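Local coordinates for protein phospho-2-dehydro-3-deoxyheptonate aldolase (PDB 3TQK) that probably condenses phosphoenolpyruvate with D-erythrose 4-phosphate to give 3-deoxy-D-arabino-heptulosonate 7-phosphate, the first step of chorismate biosynthesis, at residues A[196-201]-A[254-259]. Residues are numbered along the deposited sequence; the frame is centred on the assembly and turned at random.
Sequences AVKSAT and ADINTK. With CA (calcium ion), chain D.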
loop_
_atom_site.group_PDB
_atom_site.type_symbol
_atom_site.label_atom_id
_atom_site.label_comp_id
_atom_site.label_asym_id
_atom_site.label_seq_id
_atom_site.Cartn_x
_atom_site.Cartn_y
_atom_site.Cartn_z
ATOM N N ALA A 196 -7.490 3.885 -9.513
ATOM C CA ALA A 196 -6.116 3.420 -9.599
ATOM C C ALA A 196 -5.724 3.257 -11.057
ATOM O O ALA A 196 -4.603 3.607 -11.452
ATOM C CB ALA A 196 -5.928 2.108 -8.840
ATOM N N VAL A 197 -6.634 2.687 -11.837
ATOM C CA VAL A 197 -6.425 2.553 -13.275
ATOM C C VAL A 197 -6.163 3.944 -13.881
ATOM O O VAL A 197 -5.196 4.134 -14.612
ATOM C CB VAL A 197 -7.631 1.871 -13.966
ATOM C CG1 VAL A 197 -7.539 2.008 -15.477
ATOM C CG2 VAL A 197 -7.715 0.393 -13.579
ATOM N N LYS A 198 -7.012 4.909 -13.537
ATOM C CA LYS A 198 -6.899 6.258 -14.052
ATOM C C LYS A 198 -5.540 6.869 -13.725
ATOM O O LYS A 198 -4.855 7.387 -14.616
ATOM C CB LYS A 198 -8.006 7.134 -13.471
ATOM C CG LYS A 198 -8.050 8.571 -13.991
ATOM C CD LYS A 198 -8.181 8.624 -15.499
ATOM C CE LYS A 198 -8.584 10.023 -15.991
ATOM N NZ LYS A 198 -8.490 10.069 -17.476
ATOM N N SER A 199 -5.155 6.796 -12.456
ATOM C CA SER A 199 -3.877 7.325 -12.003
ATOM C C SER A 199 -2.704 6.697 -12.733
ATOM O O SER A 199 -1.744 7.381 -13.063
ATOM C CB SER A 199 -3.716 7.130 -10.499
ATOM O OG SER A 199 -2.463 7.606 -10.054
ATOM N N ALA A 200 -2.790 5.399 -12.986
ATOM C CA ALA A 200 -1.711 4.651 -13.631
ATOM C C ALA A 200 -1.496 5.020 -15.111
ATOM O O ALA A 200 -0.423 4.740 -15.670
ATOM C CB ALA A 200 -1.949 3.137 -13.479
ATOM N N THR A 201 -2.500 5.627 -15.747
ATOM C CA THR A 201 -2.345 6.122 -17.122
ATOM C C THR A 201 -1.421 7.349 -17.210
ATOM O O THR A 201 -0.923 7.655 -18.295
ATOM C CB THR A 201 -3.700 6.526 -17.803
ATOM O OG1 THR A 201 -4.307 7.613 -17.088
ATOM C CG2 THR A 201 -4.669 5.346 -17.902
ATOM N N ALA A 254 -14.383 8.216 -15.900
ATOM C CA ALA A 254 -12.948 8.539 -15.834
ATOM C C ALA A 254 -12.276 8.566 -17.219
ATOM O O ALA A 254 -11.047 8.694 -17.317
ATOM C CB ALA A 254 -12.217 7.541 -14.907
ATOM N N ASP A 255 -13.075 8.440 -18.280
ATOM C CA ASP A 255 -12.577 8.400 -19.655
ATOM C C ASP A 255 -11.588 7.260 -19.850
ATOM O O ASP A 255 -10.543 7.428 -20.494
ATOM C CB ASP A 255 -11.940 9.751 -20.033
ATOM C CG ASP A 255 -11.795 9.941 -21.543
ATOM O OD1 ASP A 255 -12.232 9.054 -22.323
ATOM O OD2 ASP A 255 -11.250 10.994 -21.958
ATOM N N ILE A 256 -11.909 6.108 -19.258
ATOM C CA ILE A 256 -11.116 4.891 -19.411
ATOM C C ILE A 256 -11.979 3.902 -20.177
ATOM O O ILE A 256 -13.117 3.643 -19.795
ATOM C CB ILE A 256 -10.704 4.288 -18.045
ATOM C CG1 ILE A 256 -9.758 5.241 -17.297
ATOM C CG2 ILE A 256 -10.092 2.884 -18.233
ATOM C CD1 ILE A 256 -8.408 5.557 -18.020
ATOM N N ASN A 257 -11.428 3.348 -21.250
ATOM C CA ASN A 257 -12.196 2.514 -22.175
ATOM C C ASN A 257 -11.805 1.042 -22.169
ATOM O O ASN A 257 -12.318 0.270 -22.982
ATOM C CB ASN A 257 -12.057 3.074 -23.580
ATOM C CG ASN A 257 -12.525 4.513 -23.674
ATOM O OD1 ASN A 257 -11.774 5.390 -24.095
ATOM N ND2 ASN A 257 -13.757 4.767 -23.248
ATOM N N THR A 258 -10.920 0.654 -21.253
ATOM C CA THR A 258 -10.532 -0.747 -21.095
ATOM C C THR A 258 -11.682 -1.535 -20.496
ATOM O O THR A 258 -12.572 -0.960 -19.863
ATOM C CB THR A 258 -9.290 -0.910 -20.210
ATOM O OG1 THR A 258 -9.535 -0.377 -18.895
ATOM C CG2 THR A 258 -8.097 -0.208 -20.847
ATOM N N LYS A 259 -11.665 -2.849 -20.702
ATOM C CA LYS A 259 -12.778 -3.701 -20.267
ATOM C C LYS A 259 -12.534 -4.325 -18.885
ATOM O O LYS A 259 -11.538 -4.023 -18.228
ATOM C CB LYS A 259 -13.066 -4.792 -21.307
ATOM C CG LYS A 259 -13.206 -4.307 -22.737
ATOM C CD LYS A 259 -14.383 -3.404 -22.967
ATOM C CE LYS A 259 -14.650 -3.314 -24.470
ATOM N NZ LYS A 259 -15.917 -2.634 -24.762
HETATM CA CA CA D . -12.244 10.381 -24.660
HETATM O O HOH W 1 -10.916 8.833 -25.455
#
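Ile256 carries the apolar part of the contact, its two branches dividing Val197, Lys198 and Thr201 between them. CG2 slants past Val197 CG1 at 3.9 Å, while CD1 meets Thr201 CG2 tip to tip at 3.7 Å and also lies 4.0 Å from Lys198 CD, on the aliphatic stem of the lysine. Val197 also packs on Phe182 of barrel strand 179-183. The polar link is one hydrogen bond, Lys198 NZ to Ala254 O at 2.9 Å, with a C=O...N angle of 158° and the ammonium tilted 22° from the carbonyl plane. With CG anti to the backbone N (chi1 -177°) and a bend at chi2, the lysine chain runs across to the loop, its CD passing 4.2 Å from Ala254 CB. On the helix side, Lys198 O accepts from Thr201 N. Asp255 OD1 binds a calcium ion at 2.7 Å, and a water is a further ligand. Asp255, with positive phi, is the C' residue of a Schellman motif closing helix 241-253. By bonding to Ala254 O, just past that helix, Lys198 ties its end to helix 191-200, at the loop leading into strand 260-263, on the outside of the parallel (beta/alpha)8 TIM barrel.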